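Local coordinates for protein nigritoxine (Vibrio nigripulchritudo, PDB 5M41) that is a bacterial toxin active against crustaceans and insects, at residues E47-I52 with F87-A92; P109-Q114 with N120-E125; I300-S305 with G391-A396; F385-N390 with K415-A420. One frame throughout, in Å; residues are numbered along the deposited sequence. Where two conformers were deposited one is given.

Interaction 1 of 4, residues E47-I52 with F87-A92; sequences EVLSQI and FFMPDA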
loop_
_atom_site.group_PDB
_atom_site.type_symbol
_atom_site.label_atom_id
_atom_site.label_comp_id
_atom_site.label_asym_id
_atom_site.label_seq_id
_atom_site.Cartn_x
_atom_site.Cartn_y
_atom_site.Cartn_z
ATOM N N GLU A 47 -18.142 6.422 -34.682
ATOM C CA GLU A 47 -19.302 6.543 -33.824
ATOM C C GLU A 47 -20.406 7.385 -34.474
ATOM O O GLU A 47 -21.587 7.019 -34.425
ATOM C CB GLU A 47 -18.924 7.061 -32.437
ATOM C CG GLU A 47 -20.082 7.308 -31.478
ATOM C CD GLU A 47 -20.922 6.065 -31.161
ATOM O OE1 GLU A 47 -20.492 4.916 -31.416
ATOM O OE2 GLU A 47 -22.034 6.247 -30.642
ATOM N N VAL A 48 -20.038 8.510 -35.079
ATOM C CA VAL A 48 -21.038 9.424 -35.627
ATOM C C VAL A 48 -21.677 8.821 -36.888
ATOM O O VAL A 48 -22.891 8.908 -37.070
ATOM C CB VAL A 48 -20.476 10.856 -35.830
ATOM C CG1 VAL A 48 -21.474 11.761 -36.543
ATOM C CG2 VAL A 48 -20.077 11.447 -34.482
ATOM N N LEU A 49 -20.870 8.183 -37.732
ATOM C CA LEU A 49 -21.426 7.438 -38.854
ATOM C C LEU A 49 -22.425 6.362 -38.399
ATOM O O LEU A 49 -23.476 6.241 -39.025
ATOM C CB LEU A 49 -20.344 6.829 -39.746
ATOM C CG LEU A 49 -19.328 7.778 -40.380
ATOM C CD1 LEU A 49 -18.314 6.965 -41.164
ATOM C CD2 LEU A 49 -19.998 8.809 -41.286
ATOM N N SER A 50 -22.132 5.608 -37.326
ATOM C CA SER A 50 -23.087 4.611 -36.806
ATOM C C SER A 50 -24.412 5.265 -36.431
ATOM O O SER A 50 -25.487 4.726 -36.702
ATOM C CB SER A 50 -22.555 3.868 -35.576
ATOM O OG SER A 50 -21.320 3.248 -35.879
ATOM N N GLN A 51 -24.330 6.432 -35.807
ATOM C CA GLN A 51 -25.530 7.143 -35.419
ATOM C C GLN A 51 -26.315 7.626 -36.649
ATOM O O GLN A 51 -27.547 7.498 -36.702
ATOM C CB GLN A 51 -25.217 8.266 -34.433
ATOM C CG GLN A 51 -26.468 8.932 -33.877
ATOM C CD GLN A 51 -26.172 10.033 -32.870
ATOM O OE1 GLN A 51 -27.080 10.753 -32.440
ATOM N NE2 GLN A 51 -24.907 10.177 -32.498
ATOM N N ILE A 52 -25.599 8.138 -37.648
ATOM C CA ILE A 52 -26.232 8.559 -38.901
ATOM C C ILE A 52 -26.924 7.359 -39.561
ATOM O O ILE A 52 -28.068 7.463 -40.012
ATOM C CB ILE A 52 -25.230 9.198 -39.894
ATOM C CG1 ILE A 52 -24.748 10.559 -39.389
ATOM C CG2 ILE A 52 -25.877 9.365 -41.271
ATOM C CD1 ILE A 52 -23.500 11.059 -40.085
ATOM N N PHE A 87 -16.570 18.732 -40.711
ATOM C CA PHE A 87 -16.397 18.389 -42.115
ATOM C C PHE A 87 -17.793 18.196 -42.712
ATOM O O PHE A 87 -18.768 18.178 -41.981
ATOM C CB PHE A 87 -15.536 17.110 -42.300
ATOM C CG PHE A 87 -16.070 15.899 -41.568
ATOM C CD1 PHE A 87 -16.953 15.007 -42.196
ATOM C CD2 PHE A 87 -15.691 15.643 -40.243
ATOM C CE1 PHE A 87 -17.449 13.889 -41.528
ATOM C CE2 PHE A 87 -16.189 14.512 -39.575
ATOM C CZ PHE A 87 -17.049 13.635 -40.217
ATOM N N PHE A 88 -17.867 18.057 -44.036
ATOM C CA PHE A 88 -19.146 17.853 -44.751
ATOM C C PHE A 88 -19.148 16.553 -45.532
ATOM O O PHE A 88 -18.143 16.203 -46.177
ATOM C CB PHE A 88 -19.379 18.993 -45.745
ATOM C CG PHE A 88 -20.829 19.170 -46.162
ATOM C CD1 PHE A 88 -21.750 19.767 -45.303
ATOM C CD2 PHE A 88 -21.248 18.799 -47.428
ATOM C CE1 PHE A 88 -23.072 19.950 -45.688
ATOM C CE2 PHE A 88 -22.578 18.981 -47.827
ATOM C CZ PHE A 88 -23.481 19.573 -46.955
ATOM N N MET A 89 -20.280 15.850 -45.488
ATOM C CA MET A 89 -20.474 14.655 -46.286
ATOM C C MET A 89 -21.533 14.956 -47.361
ATOM O O MET A 89 -22.734 14.907 -47.092
ATOM C CB MET A 89 -20.911 13.495 -45.403
ATOM C CG MET A 89 -20.050 13.338 -44.152
ATOM S SD MET A 89 -20.644 11.960 -43.167
ATOM C CE MET A 89 -20.137 10.653 -44.282
ATOM N N PRO A 90 -21.085 15.312 -48.572
ATOM C CA PRO A 90 -22.039 15.665 -49.625
ATOM C C PRO A 90 -22.813 14.432 -50.053
ATOM O O PRO A 90 -22.256 13.316 -50.033
ATOM C CB PRO A 90 -21.140 16.151 -50.757
ATOM C CG PRO A 90 -19.864 15.381 -50.557
ATOM C CD PRO A 90 -19.700 15.362 -49.058
ATOM N N ASP A 91 -24.089 14.632 -50.410
ATOM C CA ASP A 91 -24.940 13.520 -50.816
ATOM C C ASP A 91 -24.637 13.026 -52.229
ATOM O O ASP A 91 -25.065 11.941 -52.604
ATOM C CB ASP A 91 -26.440 13.823 -50.625
ATOM C CG ASP A 91 -26.872 15.156 -51.221
ATOM O OD1 ASP A 91 -26.258 15.653 -52.207
ATOM O OD2 ASP A 91 -27.839 15.728 -50.669
ATOM N N ALA A 92 -23.873 13.811 -52.981
ATOM C CA ALA A 92 -23.423 13.445 -54.312
ATOM C C ALA A 92 -22.172 14.238 -54.675
ATOM O O ALA A 92 -21.910 15.293 -54.089
ATOM C CB ALA A 92 -24.539 13.707 -55.336
#
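M89 lays the end of its thioether chain against L49, its CE methyl 3.5 Å from L49 CD2 and SD 3.7 Å from the same CD2. The motif is a helix packed on one face of an antiparallel sheet: helix 34-54 spans the face of a five-stranded sheet in which strand 86-90 is the middle member. M89 points from the strand toward the helix, and its bend at the last torsion (chi3 70°) turns CE over onto the leucine instead of extending it onward. L49 does not aim straight at the strand; with CG beside the backbone N (chi1 -58°), its CD2 branch swings in to meet the sulfur end, and the two side chains cross obliquely. No hydrogen bond links the segments, so the contact is purely apolar. The nearest CA atoms, those of L49 and M89, are 10.4 Å from each other, and the two segments meet through side chains. Strand alternation places F87 and M89 on the helix-covered face, where both touch I78 of strand 77-80, and sends F88 away from the helix. Helix 62-67 packs alongside, with A63 touching both L49 and M89. One turn along from L49, I52 also points toward the strand and brings its CD1 methyl to 4.3 Å from M89 SD.

Interaction 2 of 4, residues P109-Q114 with N120-E125; sequences PYTNIQ and NNINDE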
loop_
_atom_site.group_PDB
_atom_site.type_symbol
_atom_site.label_atom_id
_atom_site.label_comp_id
_atom_site.label_asym_id
_atom_site.label_seq_id
_atom_site.Cartn_x
_atom_site.Cartn_y
_atom_site.Cartn_z
ATOM N N PRO A 109 -24.375 16.311 -33.359
ATOM C CA PRO A 109 -23.119 15.825 -33.953
ATOM C C PRO A 109 -23.194 15.788 -35.475
ATOM O O PRO A 109 -22.161 15.864 -36.135
ATOM C CB PRO A 109 -22.955 14.412 -33.367
ATOM C CG PRO A 109 -24.309 14.033 -32.881
ATOM C CD PRO A 109 -24.995 15.304 -32.478
ATOM N N TYR A 110 -24.412 15.690 -36.023
ATOM C CA TYR A 110 -24.635 15.755 -37.476
ATOM C C TYR A 110 -25.921 16.528 -37.751
ATOM O O TYR A 110 -26.887 16.417 -37.004
ATOM C CB TYR A 110 -24.698 14.363 -38.110
ATOM C CG TYR A 110 -25.835 13.500 -37.589
ATOM C CD1 TYR A 110 -27.048 13.416 -38.272
ATOM C CD2 TYR A 110 -25.691 12.770 -36.410
ATOM C CE1 TYR A 110 -28.088 12.631 -37.786
ATOM C CE2 TYR A 110 -26.720 11.984 -35.916
ATOM C CZ TYR A 110 -27.916 11.915 -36.601
ATOM O OH TYR A 110 -28.937 11.127 -36.084
ATOM N N THR A 111 -25.902 17.327 -38.808
ATOM C CA THR A 111 -27.038 18.123 -39.201
ATOM C C THR A 111 -27.261 17.911 -40.686
ATOM O O THR A 111 -26.319 17.971 -41.480
ATOM C CB THR A 111 -26.764 19.610 -38.943
ATOM O OG1 THR A 111 -26.270 19.751 -37.616
ATOM C CG2 THR A 111 -28.055 20.462 -39.110
ATOM N N ASN A 112 -28.506 17.632 -41.053
ATOM C CA ASN A 112 -28.861 17.524 -42.460
ATOM C C ASN A 112 -28.912 18.895 -43.099
ATOM O O ASN A 112 -29.682 19.749 -42.687
ATOM C CB ASN A 112 -30.195 16.804 -42.610
ATOM C CG ASN A 112 -30.116 15.370 -42.146
ATOM O OD1 ASN A 112 -29.380 14.567 -42.717
ATOM N ND2 ASN A 112 -30.844 15.046 -41.084
ATOM N N ILE A 113 -28.058 19.119 -44.082
ATOM C CA ILE A 113 -28.095 20.359 -44.828
ATOM C C ILE A 113 -28.799 20.028 -46.145
ATOM O O ILE A 113 -28.226 19.377 -47.027
ATOM C CB ILE A 113 -26.690 20.928 -45.076
ATOM C CG1 ILE A 113 -25.929 21.155 -43.748
ATOM C CG2 ILE A 113 -26.757 22.188 -45.947
ATOM C CD1 ILE A 113 -26.557 22.164 -42.792
ATOM N N GLN A 114 -30.055 20.459 -46.255
ATOM C CA GLN A 114 -30.849 20.248 -47.479
ATOM C C GLN A 114 -30.934 21.501 -48.360
ATOM O O GLN A 114 -31.246 21.410 -49.545
ATOM C CB GLN A 114 -32.257 19.769 -47.120
ATOM C CG GLN A 114 -32.263 18.514 -46.259
ATOM C CD GLN A 114 -33.625 18.247 -45.642
ATOM O OE1 GLN A 114 -34.644 18.798 -46.087
ATOM N NE2 GLN A 114 -33.653 17.404 -44.606
ATOM N N ASN A 120 -27.716 28.802 -42.097
ATOM C CA ASN A 120 -28.038 30.034 -41.377
ATOM C C ASN A 120 -28.631 29.805 -39.996
ATOM O O ASN A 120 -28.479 30.648 -39.111
ATOM C CB ASN A 120 -28.937 30.943 -42.223
ATOM C CG ASN A 120 -28.229 31.443 -43.462
ATOM O OD1 ASN A 120 -27.851 32.607 -43.540
ATOM N ND2 ASN A 120 -28.015 30.556 -44.426
ATOM N N ASN A 121 -29.277 28.657 -39.818
ATOM C CA ASN A 121 -29.907 28.282 -38.557
ATOM C C ASN A 121 -28.946 27.677 -37.518
ATOM O O ASN A 121 -29.323 27.463 -36.363
ATOM C CB ASN A 121 -31.085 27.338 -38.830
ATOM C CG ASN A 121 -32.252 28.039 -39.541
ATOM O OD1 ASN A 121 -32.338 29.271 -39.582
ATOM N ND2 ASN A 121 -33.152 27.253 -40.101
ATOM N N ILE A 122 -27.706 27.413 -37.929
ATOM C CA ILE A 122 -26.699 26.886 -37.004
ATOM C C ILE A 122 -25.962 28.016 -36.312
ATOM O O ILE A 122 -25.212 28.766 -36.949
ATOM C CB ILE A 122 -25.706 25.916 -37.692
ATOM C CG1 ILE A 122 -26.462 24.651 -38.104
ATOM C CG2 ILE A 122 -24.584 25.539 -36.731
ATOM C CD1 ILE A 122 -25.814 23.889 -39.229
ATOM N N ASN A 123 -26.178 28.135 -35.006
ATOM C CA ASN A 123 -25.598 29.243 -34.263
ATOM C C ASN A 123 -25.018 28.924 -32.873
ATOM O O ASN A 123 -24.476 29.822 -32.224
ATOM C CB ASN A 123 -26.630 30.379 -34.173
ATOM C CG ASN A 123 -27.905 29.940 -33.511
ATOM O OD1 ASN A 123 -27.883 29.291 -32.472
ATOM N ND2 ASN A 123 -29.032 30.279 -34.124
ATOM N N ASP A 124 -25.085 27.666 -32.434
ATOM C CA ASP A 124 -24.688 27.215 -31.085
ATOM C C ASP A 124 -23.190 27.409 -30.837
ATOM O O ASP A 124 -22.383 27.305 -31.774
ATOM C CB ASP A 124 -25.059 25.719 -30.934
ATOM C CG ASP A 124 -24.881 25.175 -29.502
ATOM O OD1 ASP A 124 -25.609 25.614 -28.583
ATOM O OD2 ASP A 124 -24.040 24.272 -29.306
ATOM N N GLU A 125 -22.828 27.643 -29.582
ATOM C CA GLU A 125 -21.471 27.843 -29.146
ATOM C C GLU A 125 -20.597 26.622 -29.471
ATOM O O GLU A 125 -19.403 26.764 -29.738
ATOM C CB GLU A 125 -21.482 28.156 -27.635
ATOM C CG GLU A 125 -20.145 28.555 -27.002
ATOM C CD GLU A 125 -19.444 29.721 -27.700
ATOM O OE1 GLU A 125 -20.113 30.543 -28.353
ATOM O OE2 GLU A 125 -18.198 29.821 -27.595
#
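I122 pushes its CD1 methyl toward two residues of strand 110-113, T111 and I113, which lie on the same face of the strand. All cross-contacts are apolar. The closer is with I113, CD1 to CD1 at 4.0 Å, the two isoleucine chains crossing at about a right angle. T111 meets I122 tip to tip, its CG2 at 4.1 Å from I122 CD1; that methyl is available because the threonine sets CG2 opposite the backbone N and OG1 beside it (chi1 -49°). One methyl thus serves both partners, at ordinary van der Waals spacing. Polar bonding is confined to the surroundings: the backbone of I122 pairs with L161, that of T111 with L100 and that of I113 with G98, while the backbone N of Q114 is bound by the side chain of D118 in helix 117-120. The nearest CA atoms, of T111 and I122, are 9.0 Å apart. Strand 110-113 is an edge strand of the five-stranded sheet, and the loop between helices 117-120 and 125-128 folds back over it, with I122 and I113 also touching L100 of strand 98-102; Y110, turned to the other face, packs against I52 of helix 34-54.

Interaction 3 of 4, residues I300-S305 with G391-A396; sequences IGAAVS and GLVSVA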
loop_
_atom_site.group_PDB
_atom_site.type_symbol
_atom_site.label_atom_id
_atom_site.label_comp_id
_atom_site.label_asym_id
_atom_site.label_seq_id
_atom_site.Cartn_x
_atom_site.Cartn_y
_atom_site.Cartn_z
ATOM N N ILE A 300 -15.358 -5.907 15.167
ATOM C CA ILE A 300 -16.424 -5.790 14.172
ATOM C C ILE A 300 -16.567 -4.320 13.789
ATOM O O ILE A 300 -16.388 -3.427 14.629
ATOM C CB ILE A 300 -17.792 -6.323 14.666
ATOM C CG1 ILE A 300 -17.633 -7.299 15.848
ATOM C CG2 ILE A 300 -18.559 -6.949 13.499
ATOM C CD1 ILE A 300 -18.893 -7.480 16.684
ATOM N N GLY A 301 -16.868 -4.074 12.517
ATOM C CA GLY A 301 -17.007 -2.709 12.007
ATOM C C GLY A 301 -15.709 -1.918 11.946
ATOM O O GLY A 301 -15.732 -0.686 11.881
ATOM N N ALA A 302 -14.577 -2.618 11.965
ATOM C CA ALA A 302 -13.277 -1.967 11.826
ATOM C C ALA A 302 -13.181 -1.300 10.457
ATOM O O ALA A 302 -12.773 -0.139 10.358
ATOM C CB ALA A 302 -12.149 -2.967 12.021
ATOM N N ALA A 303 -13.601 -2.029 9.421
ATOM C CA ALA A 303 -13.571 -1.553 8.042
ATOM C C ALA A 303 -14.374 -0.262 7.845
ATOM O O ALA A 303 -13.887 0.702 7.249
ATOM C CB ALA A 303 -14.047 -2.644 7.094
ATOM N N VAL A 304 -15.590 -0.232 8.364
ATOM C CA VAL A 304 -16.374 0.994 8.366
ATOM C C VAL A 304 -15.603 2.158 9.017
ATOM O O VAL A 304 -15.579 3.259 8.474
ATOM C CB VAL A 304 -17.755 0.786 9.038
ATOM C CG1 VAL A 304 -18.389 2.118 9.424
ATOM C CG2 VAL A 304 -18.688 -0.011 8.128
ATOM N N SER A 305 -14.980 1.926 10.167
ATOM C CA SER A 305 -14.193 2.987 10.828
ATOM C C SER A 305 -13.012 3.450 9.985
ATOM O O SER A 305 -12.730 4.646 9.901
ATOM C CB SER A 305 -13.677 2.534 12.197
ATOM O OG SER A 305 -14.753 2.298 13.077
ATOM N N GLY A 391 -11.044 -5.363 1.871
ATOM C CA GLY A 391 -10.027 -6.387 1.632
ATOM C C GLY A 391 -8.786 -6.162 2.490
ATOM O O GLY A 391 -8.312 -7.074 3.168
ATOM N N LEU A 392 -8.257 -4.949 2.463
ATOM C CA LEU A 392 -7.055 -4.641 3.225
ATOM C C LEU A 392 -7.252 -4.834 4.727
ATOM O O LEU A 392 -6.402 -5.436 5.405
ATOM C CB LEU A 392 -6.545 -3.215 2.920
ATOM C CG LEU A 392 -5.335 -2.756 3.754
ATOM C CD1 LEU A 392 -4.129 -3.677 3.590
ATOM C CD2 LEU A 392 -4.965 -1.316 3.426
ATOM N N VAL A 393 -8.348 -4.298 5.247
ATOM C CA VAL A 393 -8.639 -4.406 6.669
ATOM C C VAL A 393 -8.737 -5.888 7.076
ATOM O O VAL A 393 -8.177 -6.293 8.095
ATOM C CB VAL A 393 -9.919 -3.643 7.075
ATOM C CG1 VAL A 393 -10.409 -4.105 8.440
ATOM C CG2 VAL A 393 -9.667 -2.152 7.104
ATOM N N SER A 394 -9.401 -6.704 6.269
ATOM C CA SER A 394 -9.522 -8.123 6.622
ATOM C C SER A 394 -8.174 -8.834 6.741
ATOM O O SER A 394 -8.041 -9.768 7.534
ATOM C CB SER A 394 -10.425 -8.883 5.649
ATOM O OG SER A 394 -9.788 -9.072 4.393
ATOM N N VAL A 395 -7.177 -8.419 5.962
ATOM C CA VAL A 395 -5.856 -9.060 6.084
ATOM C C VAL A 395 -4.908 -8.322 7.044
ATOM O O VAL A 395 -3.971 -8.929 7.566
ATOM C CB VAL A 395 -5.179 -9.365 4.720
ATOM C CG1 VAL A 395 -6.012 -10.362 3.905
ATOM C CG2 VAL A 395 -4.930 -8.084 3.936
ATOM N N ALA A 396 -5.143 -7.034 7.297
ATOM C CA ALA A 396 -4.360 -6.316 8.326
ATOM C C ALA A 396 -4.878 -6.624 9.731
ATOM O O ALA A 396 -4.154 -6.494 10.719
ATOM C CB ALA A 396 -4.383 -4.822 8.089
#
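V393 sets both its methyls against the first turn of helix 302-319, in a helix-helix contact made of two alanines and one valine. The tight part is small. CG1, held anti to the backbone N (chi1 163°), reaches 4.1 Å from A302 CB and lies equally far from A303 CB, with the backbone N of A303 nearer still, at 3.9 Å from CG1. The second branch covers the main chain of the same residue, CG2 standing 4.1 Å from A303 CA. Because the alanines are short, the helices come close, with 5.9 Å between the CA atoms of A303 and V393. The solvent side is looser: I300, poorly ordered, and V304 and S305 are exposed and do not touch the other segment. G301, with positive phi, occupies the N-cap position, and its carbonyl takes the backbone N of S305. In the second helix S394 OG bonds back to G391 O at 2.8 Å, tilted 27° from the carbonyl plane. Helix 386-396 rests on the sheet through V393 and A396 on I341 of strand 340-348 and L392 on L333 of strand 328-336, while V395 and S394 touch helix 406-415; helix 302-319 lies against helix 386-396 starting from its first turn.

Interaction 4 of 4, residues F385-N390 with K415-A420; sequences FTDIIN and KGNPDA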
loop_
_atom_site.group_PDB
_atom_site.type_symbol
_atom_site.label_atom_id
_atom_site.label_comp_id
_atom_site.label_asym_id
_atom_site.label_seq_id
_atom_site.Cartn_x
_atom_site.Cartn_y
_atom_site.Cartn_z
ATOM N N PHE A 385 -14.093 2.975 -2.997
ATOM C CA PHE A 385 -12.885 2.419 -2.379
ATOM C C PHE A 385 -13.212 1.334 -1.366
ATOM O O PHE A 385 -12.328 0.813 -0.719
ATOM C CB PHE A 385 -12.057 3.549 -1.724
ATOM C CG PHE A 385 -11.785 4.711 -2.651
ATOM C CD1 PHE A 385 -11.342 4.488 -3.949
ATOM C CD2 PHE A 385 -11.969 6.020 -2.229
ATOM C CE1 PHE A 385 -11.103 5.545 -4.821
ATOM C CE2 PHE A 385 -11.711 7.091 -3.084
ATOM C CZ PHE A 385 -11.280 6.857 -4.392
ATOM N N THR A 386 -14.485 0.959 -1.273
ATOM C CA THR A 386 -14.961 0.069 -0.194
ATOM C C THR A 386 -14.490 -1.385 -0.313
ATOM O O THR A 386 -14.092 -1.983 0.684
ATOM C CB THR A 386 -16.505 0.146 -0.076
ATOM O OG1 THR A 386 -16.862 1.486 0.255
ATOM C CG2 THR A 386 -17.084 -0.840 0.975
ATOM N N ASP A 387 -14.521 -1.955 -1.515
ATOM C CA ASP A 387 -14.005 -3.324 -1.681
ATOM C C ASP A 387 -12.512 -3.369 -1.364
ATOM O O ASP A 387 -12.019 -4.323 -0.775
ATOM C CB ASP A 387 -14.244 -3.864 -3.099
ATOM C CG ASP A 387 -15.733 -4.111 -3.407
ATOM O OD1 ASP A 387 -16.554 -4.197 -2.467
ATOM O OD2 ASP A 387 -16.079 -4.236 -4.602
ATOM N N ILE A 388 -11.800 -2.332 -1.764
ATOM C CA ILE A 388 -10.354 -2.268 -1.529
ATOM C C ILE A 388 -10.054 -2.165 -0.045
ATOM O O ILE A 388 -9.224 -2.915 0.479
ATOM C CB ILE A 388 -9.709 -1.110 -2.309
ATOM C CG1 ILE A 388 -9.637 -1.481 -3.791
ATOM C CG2 ILE A 388 -8.328 -0.766 -1.724
ATOM C CD1 ILE A 388 -9.491 -0.312 -4.736
ATOM N N ILE A 389 -10.754 -1.264 0.636
ATOM C CA ILE A 389 -10.474 -1.045 2.049
ATOM C C ILE A 389 -10.970 -2.209 2.923
ATOM O O ILE A 389 -10.275 -2.602 3.865
ATOM C CB ILE A 389 -10.938 0.349 2.509
ATOM C CG1 ILE A 389 -10.168 1.424 1.702
ATOM C CG2 ILE A 389 -10.760 0.500 4.021
ATOM C CD1 ILE A 389 -10.745 2.834 1.755
ATOM N N ASN A 390 -12.129 -2.791 2.592
ATOM C CA ASN A 390 -12.578 -4.044 3.239
ATOM C C ASN A 390 -11.529 -5.153 3.091
ATOM O O ASN A 390 -11.153 -5.794 4.067
ATOM C CB ASN A 390 -13.926 -4.541 2.688
ATOM C CG ASN A 390 -15.108 -3.684 3.134
ATOM O OD1 ASN A 390 -14.975 -2.769 3.948
ATOM N ND2 ASN A 390 -16.276 -3.984 2.597
ATOM N N LYS A 415 -11.430 -10.436 -3.961
ATOM C CA LYS A 415 -12.444 -11.278 -3.327
ATOM C C LYS A 415 -13.835 -10.654 -3.451
ATOM O O LYS A 415 -14.809 -11.364 -3.707
ATOM C CB LYS A 415 -12.110 -11.543 -1.855
ATOM C CG LYS A 415 -13.074 -12.505 -1.178
ATOM C CD LYS A 415 -13.306 -12.153 0.282
ATOM C CE LYS A 415 -14.665 -12.661 0.739
ATOM N NZ LYS A 415 -14.676 -12.948 2.200
ATOM N N GLY A 416 -13.915 -9.332 -3.277
ATOM C CA GLY A 416 -15.172 -8.588 -3.414
ATOM C C GLY A 416 -15.629 -8.393 -4.855
ATOM O O GLY A 416 -16.437 -7.500 -5.138
ATOM N N ASN A 417 -15.101 -9.229 -5.759
ATOM C CA ASN A 417 -15.430 -9.240 -7.201
ATOM C C ASN A 417 -14.816 -10.462 -7.923
ATOM O O ASN A 417 -13.693 -10.384 -8.437
ATOM C CB ASN A 417 -15.029 -7.918 -7.898
ATOM C CG ASN A 417 -13.583 -7.508 -7.623
ATOM O OD1 ASN A 417 -13.230 -7.113 -6.509
ATOM N ND2 ASN A 417 -12.745 -7.582 -8.651
ATOM N N PRO A 418 -15.570 -11.580 -8.001
ATOM C CA PRO A 418 -15.059 -12.914 -8.329
ATOM C C PRO A 418 -13.535 -13.043 -8.539
ATOM O O PRO A 418 -12.807 -13.277 -7.568
ATOM C CB PRO A 418 -15.875 -13.276 -9.578
ATOM C CG PRO A 418 -17.202 -12.594 -9.343
ATOM C CD PRO A 418 -17.022 -11.541 -8.260
ATOM N N ASP A 419 -13.063 -12.894 -9.777
ATOM C CA ASP A 419 -11.627 -12.980 -10.072
ATOM C C ASP A 419 -11.207 -12.059 -11.229
ATOM O O ASP A 419 -10.878 -12.522 -12.331
ATOM C CB ASP A 419 -11.213 -14.433 -10.341
ATOM C CG ASP A 419 -9.776 -14.705 -9.948
ATOM O OD1 ASP A 419 -9.426 -14.467 -8.774
ATOM O OD2 ASP A 419 -8.997 -15.158 -10.810
ATOM N N ALA A 420 -11.219 -10.753 -10.957
ATOM C CA ALA A 420 -10.897 -9.723 -11.954
ATOM C C ALA A 420 -9.385 -9.428 -12.002
ATOM O O ALA A 420 -8.601 -10.120 -11.342
ATOM C CB ALA A 420 -11.698 -8.453 -11.678
#
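A chi1 of -68° puts the CG of D387 beside its backbone N, and a chi2 of -18° then turns the carboxylate so that OD2 faces the loop carrying G416. OD2 ends 3.3 Å from G416 O, and D387 CG lies 3.9 Å from that oxygen. Two acceptors meet here, so the approach is not a hydrogen bond; if the carboxylate is ionised, it would probably be mildly unfavourable. Some compensation is likely from the helix itself: D387 sits in the first turn of helix 386-396, just after the N-cap position of F385, where the helix end would be expected to favour negative charge. The side chain points toward the loop, and G416 presents backbone alone, which lets the CA atoms of D387 and G416 come within 5.7 Å. N417 also points toward the helix but is poorly ordered and adds little. D387 and G416 are exposed, and no hydrogen bond spans the contact, making this a close approach at the surface without a bond. The first turn of the helix carries regular bonds, I389 N to F385 O at 2.9 Å, and T386 OG1 is bonded to G383 O. Beneath the surface, I388 and I389 face strand 366-370, touching V367 and I369, and I389 and N390 both reach I307 of helix 302-319; the loop facing D387 leaves helix 406-415 on its way to strand 427-429.

From the N terminus, interaction 1 closes a loop of 34 residues, bringing helix 34-54 to strand 86-90. Interaction 2 follows in series and closes a short connection of five residues that includes most of helix 117-120, laying a loop over edge strand 110-113. These two meet on the same five-stranded sheet, touching where I52 packs on Y110 and F88 on I113. Interactions 3 and 4 lie elsewhere; the centres of interactions 1 and 3 are about 54 Å apart. They close loops of 85 and 24 residues and cross, the order being 300-305, 385-390, 391-396, 415-420. Helix 386-396 is thereby joined to helix 302-319 and to the loop after helix 406-415.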